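Long-range contacts in beta-lactamase Mb2281c (Mycobacterium bovis, PDB 3I7J), which is probably a serine hydrolase of the beta-lactamase family that opens beta-lactam rings, although its natural substrate is not established: residues D162-S167 against D241-V246; A175-V180 against L202-R207; G216-T221 against I263-L268; R222-F227 against V236-D241. One frame throughout, in Å; residues are numbered along the deposited sequence.

Interaction 1 (D162-S167 against D241-V246)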
loop_
_atom_site.group_PDB
_atom_site.type_symbol
_atom_site.label_atom_id
_atom_site.label_comp_id
_atom_site.label_asym_id
_atom_site.label_seq_id
_atom_site.Cartn_x
_atom_site.Cartn_y
_atom_site.Cartn_z
ATOM N N ASP A 162 -0.511 -9.102 -8.727
ATOM C CA ASP A 162 -1.255 -9.863 -7.738
ATOM C C ASP A 162 -2.440 -9.036 -7.237
ATOM O O ASP A 162 -3.472 -9.583 -6.848
ATOM C CB ASP A 162 -0.337 -10.233 -6.572
ATOM C CG ASP A 162 -0.948 -11.262 -5.653
ATOM O OD1 ASP A 162 -1.168 -12.401 -6.107
ATOM O OD2 ASP A 162 -1.209 -10.939 -4.479
ATOM N N LEU A 163 -2.294 -7.714 -7.254
ATOM C CA LEU A 163 -3.372 -6.831 -6.800
ATOM C C LEU A 163 -4.459 -6.663 -7.866
ATOM O O LEU A 163 -5.583 -6.267 -7.568
ATOM C CB LEU A 163 -2.800 -5.459 -6.421
ATOM C CG LEU A 163 -1.788 -5.461 -5.272
ATOM C CD1 LEU A 163 -1.291 -4.038 -4.986
ATOM C CD2 LEU A 163 -2.448 -6.048 -4.034
ATOM N N LEU A 164 -4.107 -6.983 -9.106
ATOM C CA LEU A 164 -5.009 -6.870 -10.246
ATOM C C LEU A 164 -5.777 -8.180 -10.422
ATOM O O LEU A 164 -6.977 -8.182 -10.695
ATOM C CB LEU A 164 -4.174 -6.560 -11.487
ATOM C CG LEU A 164 -4.601 -5.522 -12.527
ATOM C CD1 LEU A 164 -5.221 -4.296 -11.887
ATOM C CD2 LEU A 164 -3.367 -5.138 -13.346
ATOM N N ARG A 165 -5.057 -9.287 -10.261
ATOM C CA ARG A 165 -5.592 -10.648 -10.365
ATOM C C ARG A 165 -5.002 -11.415 -9.180
ATOM O O ARG A 165 -3.954 -12.041 -9.303
ATOM C CB ARG A 165 -5.133 -11.299 -11.677
ATOM C CG ARG A 165 -5.711 -10.662 -12.932
ATOM C CD ARG A 165 -7.212 -10.885 -12.999
ATOM N NE ARG A 165 -7.808 -10.331 -14.218
ATOM C CZ ARG A 165 -8.078 -9.044 -14.405
ATOM N NH1 ARG A 165 -7.807 -8.160 -13.449
ATOM N NH2 ARG A 165 -8.618 -8.646 -15.545
ATOM N N PRO A 166 -5.676 -11.385 -8.022
ATOM C CA PRO A 166 -5.208 -12.067 -6.810
ATOM C C PRO A 166 -4.795 -13.520 -6.958
ATOM O O PRO A 166 -5.532 -14.329 -7.509
ATOM C CB PRO A 166 -6.378 -11.890 -5.845
ATOM C CG PRO A 166 -7.561 -11.804 -6.763
ATOM C CD PRO A 166 -7.050 -10.889 -7.834
ATOM N N SER A 167 -3.602 -13.836 -6.469
ATOM C CA SER A 167 -3.105 -15.199 -6.509
ATOM C C SER A 167 -2.582 -15.599 -5.136
ATOM O O SER A 167 -2.770 -16.733 -4.689
ATOM C CB SER A 167 -1.981 -15.340 -7.524
ATOM O OG SER A 167 -1.539 -16.685 -7.566
ATOM N N ASP A 241 -8.769 -1.332 -14.656
ATOM C CA ASP A 241 -8.046 -2.604 -14.665
ATOM C C ASP A 241 -6.610 -2.270 -15.064
ATOM O O ASP A 241 -6.050 -2.855 -15.991
ATOM C CB ASP A 241 -8.675 -3.582 -15.672
ATOM C CG ASP A 241 -8.437 -5.043 -15.307
ATOM O OD1 ASP A 241 -8.145 -5.333 -14.125
ATOM O OD2 ASP A 241 -8.562 -5.917 -16.194
ATOM N N LEU A 242 -6.028 -1.305 -14.361
ATOM C CA LEU A 242 -4.663 -0.869 -14.629
ATOM C C LEU A 242 -3.954 -0.566 -13.307
ATOM O O LEU A 242 -4.598 -0.239 -12.309
ATOM C CB LEU A 242 -4.696 0.392 -15.496
ATOM C CG LEU A 242 -3.942 0.460 -16.826
ATOM C CD1 LEU A 242 -4.192 -0.775 -17.668
ATOM C CD2 LEU A 242 -4.393 1.715 -17.561
ATOM N N ALA A 243 -2.629 -0.668 -13.308
ATOM C CA ALA A 243 -1.838 -0.385 -12.116
ATOM C C ALA A 243 -0.652 0.488 -12.499
ATOM O O ALA A 243 -0.125 0.390 -13.610
ATOM C CB ALA A 243 -1.343 -1.681 -11.486
ATOM N N LEU A 244 -0.239 1.352 -11.582
ATOM C CA LEU A 244 0.898 2.219 -11.843
ATOM C C LEU A 244 1.821 2.208 -10.650
ATOM O O LEU A 244 1.383 2.372 -9.516
ATOM C CB LEU A 244 0.442 3.659 -12.125
ATOM C CG LEU A 244 1.556 4.718 -12.191
ATOM C CD1 LEU A 244 2.543 4.388 -13.304
ATOM C CD2 LEU A 244 0.940 6.095 -12.412
ATOM N N VAL A 245 3.100 1.986 -10.915
ATOM C CA VAL A 245 4.108 1.977 -9.870
ATOM C C VAL A 245 5.121 3.075 -10.184
ATOM O O VAL A 245 5.647 3.131 -11.297
ATOM C CB VAL A 245 4.867 0.630 -9.820
ATOM C CG1 VAL A 245 6.122 0.780 -8.978
ATOM C CG2 VAL A 245 3.972 -0.464 -9.224
ATOM N N VAL A 246 5.374 3.959 -9.223
ATOM C CA VAL A 246 6.366 5.015 -9.404
ATOM C C VAL A 246 7.270 5.105 -8.181
ATOM O O VAL A 246 6.794 5.255 -7.055
ATOM C CB VAL A 246 5.735 6.421 -9.638
ATOM C CG1 VAL A 246 6.836 7.481 -9.632
ATOM C CG2 VAL A 246 5.007 6.467 -10.982
#

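Interaction 2 (A175-V180 against L202-R207)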
loop_
_atom_site.group_PDB
_atom_site.type_symbol
_atom_site.label_atom_id
_atom_site.label_comp_id
_atom_site.label_asym_id
_atom_site.label_seq_id
_atom_site.Cartn_x
_atom_site.Cartn_y
_atom_site.Cartn_z
ATOM N N ALA A 175 -11.170 -9.095 -2.445
ATOM C CA ALA A 175 -12.348 -8.255 -2.593
ATOM C C ALA A 175 -12.587 -7.554 -1.256
ATOM O O ALA A 175 -12.892 -6.362 -1.208
ATOM C CB ALA A 175 -13.560 -9.105 -2.963
ATOM N N ASP A 176 -12.436 -8.306 -0.172
ATOM C CA ASP A 176 -12.628 -7.772 1.166
ATOM C C ASP A 176 -11.554 -6.731 1.502
ATOM O O ASP A 176 -11.854 -5.675 2.048
ATOM C CB ASP A 176 -12.601 -8.915 2.188
ATOM C CG ASP A 176 -12.880 -8.442 3.610
ATOM O OD1 ASP A 176 -13.328 -9.256 4.438
ATOM O OD2 ASP A 176 -12.646 -7.260 3.905
ATOM N N ALA A 177 -10.306 -7.038 1.163
ATOM C CA ALA A 177 -9.194 -6.144 1.427
ATOM C C ALA A 177 -9.314 -4.847 0.635
ATOM O O ALA A 177 -8.772 -3.823 1.038
ATOM C CB ALA A 177 -7.877 -6.837 1.095
ATOM N N THR A 178 -10.002 -4.890 -0.501
ATOM C CA THR A 178 -10.170 -3.689 -1.315
ATOM C C THR A 178 -11.518 -3.010 -1.082
ATOM O O THR A 178 -11.953 -2.176 -1.876
ATOM C CB THR A 178 -10.001 -3.990 -2.822
ATOM O OG1 THR A 178 -10.866 -5.067 -3.203
ATOM C CG2 THR A 178 -8.555 -4.359 -3.120
ATOM N N THR A 179 -12.177 -3.380 0.012
ATOM C CA THR A 179 -13.458 -2.787 0.379
ATOM C C THR A 179 -13.232 -1.942 1.624
ATOM O O THR A 179 -12.450 -2.315 2.507
ATOM C CB THR A 179 -14.513 -3.855 0.711
ATOM O OG1 THR A 179 -14.785 -4.629 -0.459
ATOM C CG2 THR A 179 -15.800 -3.201 1.194
ATOM N N VAL A 180 -13.918 -0.810 1.701
ATOM C CA VAL A 180 -13.756 0.058 2.846
ATOM C C VAL A 180 -14.151 -0.639 4.146
ATOM O O VAL A 180 -15.233 -1.210 4.278
ATOM C CB VAL A 180 -14.554 1.390 2.673
ATOM C CG1 VAL A 180 -16.018 1.101 2.414
ATOM C CG2 VAL A 180 -14.382 2.260 3.919
ATOM N N LEU A 202 -8.089 -3.144 3.853
ATOM C CA LEU A 202 -7.323 -3.954 4.796
ATOM C C LEU A 202 -5.831 -3.763 4.564
ATOM O O LEU A 202 -5.141 -4.676 4.107
ATOM C CB LEU A 202 -7.677 -5.440 4.654
ATOM C CG LEU A 202 -9.067 -5.897 5.102
ATOM C CD1 LEU A 202 -9.236 -7.382 4.783
ATOM C CD2 LEU A 202 -9.233 -5.652 6.588
ATOM N N GLY A 203 -5.333 -2.570 4.869
ATOM C CA GLY A 203 -3.917 -2.304 4.693
ATOM C C GLY A 203 -3.640 -1.481 3.451
ATOM O O GLY A 203 -2.563 -0.908 3.301
ATOM N N PHE A 204 -4.621 -1.428 2.556
ATOM C CA PHE A 204 -4.494 -0.665 1.322
ATOM C C PHE A 204 -5.339 0.607 1.441
ATOM O O PHE A 204 -6.489 0.548 1.885
ATOM C CB PHE A 204 -5.022 -1.468 0.124
ATOM C CG PHE A 204 -4.434 -2.855 -0.015
ATOM C CD1 PHE A 204 -3.103 -3.111 0.311
ATOM C CD2 PHE A 204 -5.202 -3.890 -0.554
ATOM C CE1 PHE A 204 -2.544 -4.372 0.097
ATOM C CE2 PHE A 204 -4.656 -5.151 -0.774
ATOM C CZ PHE A 204 -3.323 -5.392 -0.447
ATOM N N GLU A 205 -4.795 1.756 1.051
ATOM C CA GLU A 205 -5.600 2.968 1.112
ATOM C C GLU A 205 -6.580 2.879 -0.046
ATOM O O GLU A 205 -6.274 2.280 -1.077
ATOM C CB GLU A 205 -4.751 4.228 0.931
ATOM C CG GLU A 205 -5.504 5.504 1.300
ATOM C CD GLU A 205 -5.064 6.719 0.485
ATOM O OE1 GLU A 205 -3.855 6.851 0.191
ATOM O OE2 GLU A 205 -5.933 7.549 0.151
ATOM N N ILE A 206 -7.764 3.454 0.136
ATOM C CA ILE A 206 -8.778 3.485 -0.916
ATOM C C ILE A 206 -9.014 4.964 -1.227
ATOM O O ILE A 206 -9.251 5.770 -0.329
ATOM C CB ILE A 206 -10.097 2.821 -0.467
ATOM C CG1 ILE A 206 -9.898 1.307 -0.344
ATOM C CG2 ILE A 206 -11.199 3.097 -1.475
ATOM C CD1 ILE A 206 -11.162 0.559 0.129
ATOM N N ARG A 207 -8.930 5.306 -2.505
ATOM C CA ARG A 207 -9.084 6.676 -2.973
ATOM C C ARG A 207 -10.437 7.303 -2.710
ATOM O O ARG A 207 -10.538 8.415 -2.171
ATOM C CB ARG A 207 -8.814 6.735 -4.476
ATOM C CG ARG A 207 -8.995 8.106 -5.112
ATOM C CD ARG A 207 -8.854 7.995 -6.621
ATOM N NE ARG A 207 -8.901 9.286 -7.309
ATOM C CZ ARG A 207 -10.002 10.014 -7.472
ATOM N NH1 ARG A 207 -11.165 9.589 -6.995
ATOM N NH2 ARG A 207 -9.941 11.163 -8.124
#

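Interaction 3 (G216-T221 against I263-L268)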
loop_
_atom_site.group_PDB
_atom_site.type_symbol
_atom_site.label_atom_id
_atom_site.label_comp_id
_atom_site.label_asym_id
_atom_site.label_seq_id
_atom_site.Cartn_x
_atom_site.Cartn_y
_atom_site.Cartn_z
ATOM N N GLY A 216 -4.724 10.242 -9.846
ATOM C CA GLY A 216 -5.219 11.160 -10.858
ATOM C C GLY A 216 -6.682 11.514 -10.673
ATOM O O GLY A 216 -7.407 10.821 -9.958
ATOM N N GLU A 217 -7.119 12.596 -11.312
ATOM C CA GLU A 217 -8.509 13.027 -11.216
ATOM C C GLU A 217 -9.415 12.046 -11.928
ATOM O O GLU A 217 -10.626 12.052 -11.723
ATOM C CB GLU A 217 -8.700 14.406 -11.843
ATOM C CG GLU A 217 -8.087 15.542 -11.061
ATOM C CD GLU A 217 -8.554 16.895 -11.569
ATOM O OE1 GLU A 217 -8.445 17.137 -12.791
ATOM O OE2 GLU A 217 -9.027 17.713 -10.745
ATOM N N CYS A 218 -8.827 11.203 -12.765
ATOM C CA CYS A 218 -9.613 10.232 -13.503
ATOM C C CYS A 218 -9.592 8.819 -12.910
ATOM O O CYS A 218 -10.293 7.926 -13.394
ATOM C CB CYS A 218 -9.167 10.224 -14.968
ATOM S SG CYS A 218 -9.525 11.790 -15.827
ATOM N N ASN A 219 -8.796 8.608 -11.867
ATOM C CA ASN A 219 -8.771 7.298 -11.228
ATOM C C ASN A 219 -10.165 7.083 -10.648
ATOM O O ASN A 219 -10.801 8.033 -10.200
ATOM C CB ASN A 219 -7.710 7.260 -10.118
ATOM C CG ASN A 219 -6.339 6.835 -10.637
ATOM O OD1 ASN A 219 -6.167 5.708 -11.114
ATOM N ND2 ASN A 219 -5.364 7.731 -10.556
ATOM N N SER A 220 -10.657 5.848 -10.678
ATOM C CA SER A 220 -11.993 5.569 -10.149
ATOM C C SER A 220 -11.964 5.614 -8.627
ATOM O O SER A 220 -10.893 5.521 -8.020
ATOM C CB SER A 220 -12.465 4.187 -10.581
ATOM O OG SER A 220 -11.711 3.201 -9.908
ATOM N N THR A 221 -13.140 5.738 -8.014
ATOM C CA THR A 221 -13.243 5.778 -6.558
ATOM C C THR A 221 -12.791 4.458 -5.927
ATOM O O THR A 221 -12.477 4.412 -4.739
ATOM C CB THR A 221 -14.705 6.075 -6.092
ATOM O OG1 THR A 221 -15.603 5.141 -6.708
ATOM C CG2 THR A 221 -15.120 7.498 -6.460
ATOM N N ILE A 263 0.688 12.357 -14.073
ATOM C CA ILE A 263 1.180 11.144 -14.722
ATOM C C ILE A 263 0.137 10.033 -14.617
ATOM O O ILE A 263 0.044 9.169 -15.491
ATOM C CB ILE A 263 2.529 10.677 -14.130
ATOM C CG1 ILE A 263 3.098 9.555 -14.999
ATOM C CG2 ILE A 263 2.356 10.212 -12.690
ATOM C CD1 ILE A 263 4.493 9.131 -14.586
ATOM N N SER A 264 -0.667 10.080 -13.560
ATOM C CA SER A 264 -1.711 9.085 -13.360
ATOM C C SER A 264 -2.783 9.204 -14.438
ATOM O O SER A 264 -3.178 8.205 -15.044
ATOM C CB SER A 264 -2.340 9.251 -11.974
ATOM O OG SER A 264 -1.405 8.923 -10.961
ATOM N N ASP A 265 -3.250 10.424 -14.689
ATOM C CA ASP A 265 -4.279 10.611 -15.708
ATOM C C ASP A 265 -3.710 10.377 -17.103
ATOM O O ASP A 265 -4.427 9.925 -18.002
ATOM C CB ASP A 265 -4.911 12.000 -15.595
ATOM C CG ASP A 265 -5.706 12.168 -14.305
ATOM O OD1 ASP A 265 -6.375 11.199 -13.890
ATOM O OD2 ASP A 265 -5.665 13.263 -13.712
ATOM N N ALA A 266 -2.419 10.661 -17.277
ATOM C CA ALA A 266 -1.767 10.439 -18.560
ATOM C C ALA A 266 -1.729 8.932 -18.809
ATOM O O ALA A 266 -2.027 8.461 -19.908
ATOM C CB ALA A 266 -0.349 11.012 -18.544
ATOM N N VAL A 267 -1.375 8.177 -17.774
ATOM C CA VAL A 267 -1.323 6.727 -17.890
ATOM C C VAL A 267 -2.718 6.135 -18.144
ATOM O O VAL A 267 -2.870 5.246 -18.978
ATOM C CB VAL A 267 -0.668 6.099 -16.626
ATOM C CG1 VAL A 267 -0.928 4.601 -16.565
ATOM C CG2 VAL A 267 0.840 6.340 -16.676
ATOM N N LEU A 268 -3.734 6.633 -17.448
ATOM C CA LEU A 268 -5.079 6.123 -17.660
ATOM C C LEU A 268 -5.563 6.411 -19.077
ATOM O O LEU A 268 -6.074 5.528 -19.751
ATOM C CB LEU A 268 -6.057 6.744 -16.665
ATOM C CG LEU A 268 -5.926 6.338 -15.195
ATOM C CD1 LEU A 268 -6.770 7.270 -14.355
ATOM C CD2 LEU A 268 -6.339 4.888 -14.992
#

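Interaction 4 (R222-F227 against V236-D241)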
loop_
_atom_site.group_PDB
_atom_site.type_symbol
_atom_site.label_atom_id
_atom_site.label_comp_id
_atom_site.label_asym_id
_atom_site.label_seq_id
_atom_site.Cartn_x
_atom_site.Cartn_y
_atom_site.Cartn_z
ATOM N N ARG A 222 -12.743 3.388 -6.717
ATOM C CA ARG A 222 -12.316 2.081 -6.201
ATOM C C ARG A 222 -10.797 1.882 -6.221
ATOM O O ARG A 222 -10.289 0.858 -5.759
ATOM C CB ARG A 222 -12.982 0.961 -6.998
ATOM C CG ARG A 222 -14.490 0.883 -6.824
ATOM C CD ARG A 222 -15.081 -0.010 -7.896
ATOM N NE ARG A 222 -14.534 -1.367 -7.860
ATOM C CZ ARG A 222 -14.552 -2.195 -8.899
ATOM N NH1 ARG A 222 -15.084 -1.793 -10.047
ATOM N NH2 ARG A 222 -14.046 -3.419 -8.788
ATOM N N THR A 223 -10.085 2.857 -6.770
ATOM C CA THR A 223 -8.631 2.806 -6.836
ATOM C C THR A 223 -8.081 2.628 -5.414
ATOM O O THR A 223 -8.569 3.256 -4.478
ATOM C CB THR A 223 -8.074 4.109 -7.456
ATOM O OG1 THR A 223 -8.647 4.293 -8.760
ATOM C CG2 THR A 223 -6.544 4.046 -7.582
ATOM N N PHE A 224 -7.078 1.762 -5.258
ATOM C CA PHE A 224 -6.473 1.501 -3.951
ATOM C C PHE A 224 -4.960 1.338 -4.115
ATOM O O PHE A 224 -4.480 1.107 -5.223
ATOM C CB PHE A 224 -7.087 0.234 -3.326
ATOM C CG PHE A 224 -6.806 -1.031 -4.101
ATOM C CD1 PHE A 224 -5.639 -1.762 -3.874
ATOM C CD2 PHE A 224 -7.703 -1.483 -5.069
ATOM C CE1 PHE A 224 -5.372 -2.925 -4.599
ATOM C CE2 PHE A 224 -7.449 -2.644 -5.804
ATOM C CZ PHE A 224 -6.281 -3.367 -5.566
ATOM N N GLY A 225 -4.223 1.459 -3.013
ATOM C CA GLY A 225 -2.778 1.335 -3.063
ATOM C C GLY A 225 -2.127 2.063 -1.902
ATOM O O GLY A 225 -2.584 1.952 -0.765
ATOM N N HIS A 226 -1.073 2.824 -2.175
ATOM C CA HIS A 226 -0.388 3.533 -1.104
ATOM C C HIS A 226 0.756 4.362 -1.672
ATOM O O HIS A 226 1.292 4.041 -2.732
ATOM C CB HIS A 226 0.191 2.504 -0.119
ATOM C CG HIS A 226 -0.044 2.824 1.326
ATOM N ND1 HIS A 226 0.568 3.879 1.964
ATOM C CD2 HIS A 226 -0.792 2.199 2.269
ATOM C CE1 HIS A 226 0.212 3.892 3.237
ATOM N NE2 HIS A 226 -0.613 2.883 3.448
ATOM N N PHE A 227 1.115 5.445 -0.988
ATOM C CA PHE A 227 2.270 6.229 -1.418
ATOM C C PHE A 227 3.150 6.310 -0.185
ATOM O O PHE A 227 2.720 5.934 0.907
ATOM C CB PHE A 227 1.884 7.625 -1.953
ATOM C CG PHE A 227 1.622 8.659 -0.894
ATOM C CD1 PHE A 227 0.397 8.709 -0.238
ATOM C CD2 PHE A 227 2.594 9.609 -0.578
ATOM C CE1 PHE A 227 0.136 9.691 0.718
ATOM C CE2 PHE A 227 2.347 10.596 0.374
ATOM C CZ PHE A 227 1.114 10.638 1.025
ATOM N N VAL A 236 -3.777 0.801 -7.953
ATOM C CA VAL A 236 -4.380 -0.218 -8.793
ATOM C C VAL A 236 -5.801 0.267 -8.982
ATOM O O VAL A 236 -6.497 0.530 -8.008
ATOM C CB VAL A 236 -4.409 -1.577 -8.059
ATOM C CG1 VAL A 236 -4.929 -2.670 -8.978
ATOM C CG2 VAL A 236 -3.013 -1.913 -7.546
ATOM N N ASP A 237 -6.233 0.406 -10.227
ATOM C CA ASP A 237 -7.586 0.876 -10.482
ATOM C C ASP A 237 -8.377 -0.303 -11.051
ATOM O O ASP A 237 -8.195 -0.668 -12.205
ATOM C CB ASP A 237 -7.538 2.039 -11.480
ATOM C CG ASP A 237 -8.873 2.727 -11.638
ATOM O OD1 ASP A 237 -9.904 2.018 -11.633
ATOM O OD2 ASP A 237 -8.890 3.971 -11.784
ATOM N N PRO A 238 -9.260 -0.917 -10.243
ATOM C CA PRO A 238 -10.067 -2.062 -10.684
ATOM C C PRO A 238 -11.029 -1.751 -11.825
ATOM O O PRO A 238 -11.436 -2.652 -12.553
ATOM C CB PRO A 238 -10.827 -2.472 -9.423
ATOM C CG PRO A 238 -10.017 -1.910 -8.307
ATOM C CD PRO A 238 -9.564 -0.581 -8.842
ATOM N N LYS A 239 -11.408 -0.485 -11.965
ATOM C CA LYS A 239 -12.331 -0.102 -13.023
ATOM C C LYS A 239 -11.582 -0.001 -14.345
ATOM O O LYS A 239 -12.055 -0.482 -15.377
ATOM C CB LYS A 239 -13.012 1.234 -12.698
ATOM C CG LYS A 239 -14.086 1.640 -13.708
ATOM C CD LYS A 239 -14.754 2.965 -13.355
ATOM C CE LYS A 239 -15.590 2.877 -12.075
ATOM N NZ LYS A 239 -16.812 2.037 -12.211
ATOM N N ALA A 240 -10.408 0.620 -14.312
ATOM C CA ALA A 240 -9.603 0.759 -15.518
ATOM C C ALA A 240 -8.845 -0.540 -15.724
ATOM O O ALA A 240 -8.365 -0.827 -16.822
ATOM C CB ALA A 240 -8.623 1.916 -15.368
ATOM N N ASP A 241 -8.769 -1.332 -14.656
ATOM C CA ASP A 241 -8.046 -2.604 -14.665
ATOM C C ASP A 241 -6.610 -2.270 -15.064
ATOM O O ASP A 241 -6.050 -2.855 -15.991
ATOM C CB ASP A 241 -8.675 -3.582 -15.672
ATOM C CG ASP A 241 -8.437 -5.043 -15.307
ATOM O OD1 ASP A 241 -8.145 -5.333 -14.125
ATOM O OD2 ASP A 241 -8.562 -5.917 -16.194
#

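Interaction 1 (D162-S167 against D241-V246)
Leu164 and Arg165, where helix 153-164 gives out, meet Asp241 and the first residues of strand 242-248, so that a helix of the beta-lactamase fold is laid on the main antiparallel sheet. The strand begins with a G1 beta bulge, Asp241 and Leu242 sharing Asp237 as their opposite number. The tight part of the contact is the buried Leu164, whose methyls press on the start of the strand. Leu164 aims its side chain at the strand, with CD1 3.8 Å from Asp241 OD1 and 4.0 Å from the backbone N of Leu242. Its other branch, CD2, comes to 4.4 Å from Ala243 CB. Leu164 also touches Val236, and Ala243 touches Ala160 farther back in the helix, which extends the packing across two strands.

Toward solvent the contact is a single polar grip. Arg165, exposed, has already left helical geometry, and a bend in its chain (chi2 -66°) swings the guanidinium round to Asp241. The two groups meet end-on, their planes only 10° apart: NH2 lies 2.8 Å from Asp241 OD2 and NH1 2.9 Å from Asp241 OD1, each oxygen using its syn lone pair. Pro22 touches both residues of this salt bridge. A further bond fixes the guanidinium: Arg165 NH1 also donates to Leu164 O at 2.9 Å, in the guanidinium plane but from well above the plane of the carbonyl.

Interaction 2 (A175-V180 against L202-R207)
Ala177 and Leu202 come together where the C-terminal end of helix 171-177 runs up against the segment leading into strand 205-206, the edge strand of the main antiparallel sheet in this beta-lactamase fold. Of hydrogen bonds across the contact there is one, between backbones: Leu202 N donates to Ala177 O at 3.0 Å and 166°, giving a carbonyl of the last helical turn a partner from outside the helix. On the helix side, Thr179 OG1 turns back to Ala175 O, and the hydroxyl of Thr178 is engaged with His174 O, so the two threonines just after the helix fold their hydroxyls back onto carbonyls of its last turn.

Apolar contacts do most of the packing. Leu202 CB sits 3.8 Å from Ala177 CB. Phe204 brings its CE2 corner to 4.1 Å from Ala177 CB, while Thr178 CG2 stands at the edge of the ring, 4.2 Å from CD2. The same phenylalanine packs on Pro44, Arg48 and Gln51 of helix 42-56, close to what may be the SxxK motif of a serine beta-lactamase, without touching its residues.

The third kind of contact is a methyl against polar atoms. Leu202 CD1 continues along the helix to within 3.5 Å of Asp176 OD2, an oxygen that also takes a weak hydrogen bond from Gln181. Ile206 has an extended outer chain (chi2 179°) that carries CD1 into the turn after the helix, where it lies 3.5 Å from both Thr178 O and Val180 N.

Interaction 3 (G216-T221 against I263-L268)
Two flat groups carry this contact, the carboxylate of Asp265 and the side-chain amide of Asn219. At the rim of the carboxylate, OD2 uses its syn lone pair to accept from Glu217 N at 2.9 Å; OD1 takes Cys218 N at 2.7 Å, also on the syn side but 30° out of the plane. The amide is covered on one face by Leu268, whose CD1 lies 3.8 Å from Asn219 CG, the two side chains crossing at about a right angle.

The bonds to Asp265 hold a type I beta turn, Gly216 to Asn219, closed by Asn219 N to Gly216 O at 3.2 Å, so one aspartate of helix 256-271 grips both central N-H groups of the turn. Gly216 is pressed close to the helix, its N 3.3 Å from Ser264 CB and its CA 3.2 Å from Asp265 OD1. Ser264 turns its hydroxyl to Trp260 O and Trp235 NE1 instead. One helical turn on from Ser264, Leu268 CD1 also presses on Cys218, 3.9 Å from its CB. The carboxylate of Glu217 remains near that of Asp265, OE1 to OD2 4.9 Å, where the like charges probably disfavour a closer approach.

Interaction 4 (R222-F227 against V236-D241)
Phe224 lays its ring over Val236 across an antiparallel beta hairpin. CB of the valine sits over one face, 3.9 Å from the ring centroid and displaced toward the rim, in a CH-pi contact. With chi1 at 64° the ring stands between the backbone N and carbonyl carbon of its own residue, and this turns it toward the partner strand. Pro238 meets the same ring at its edge, CG 3.7 Å from Phe224 CE2.

The proline has a second flat neighbour on the side of CB, which lies over one face of the Arg222 guanidinium, 3.4 Å from NH2. Thr223 and Asp237 cross obliquely, Thr223 OG1 3.1 Å from Asp237 OD2. The threonine hydroxyl is bonded to Ser220 O, while Asp237 OD1 accepts from Lys239 N at 2.9 Å and from Ala240 N at 3.1 Å. The bond from Lys239 makes an Asx turn and that from Ala240 completes an Asx motif, where the chain bends out of the strand, and Ser220 OG adds another bond to the same oxygen.

Between the strands Phe224 and Val236 form a hydrogen-bonded pair, Phe224 N to Val236 O 3.1 Å and Val236 N to Phe224 O 2.8 Å. The hairpin lies inside the main sheet, strand 224-228 flanked by strand 205-206 and strand 232-237 by strand 242-248; Leu163 of helix 153-164 covers Phe224 and Val236, and helix 42-56 touches His226.

Following the chain, residues 162-167 open interaction 1, and 175-180 open interaction 2, which closes first, at 202-207. Residues 216-221 then open interaction 3 and 222-227 interaction 4. Interaction 4 closes as the hairpin returns at 236-241, interaction 1 at 241-246 and interaction 3 at 263-268. Interactions 2 and 4 therefore nest inside the loop of interaction 1, interaction 4 also inside that of interaction 3, and interactions 1 and 3 cross. Interactions 1, 2 and 4 reach one sheet: helix 153-164 joins it at strand 242-248, helix 171-177 at edge strand 205-206, and the hairpin lies between. Interaction 3 ties helix 256-271 to the loop leading into that hairpin.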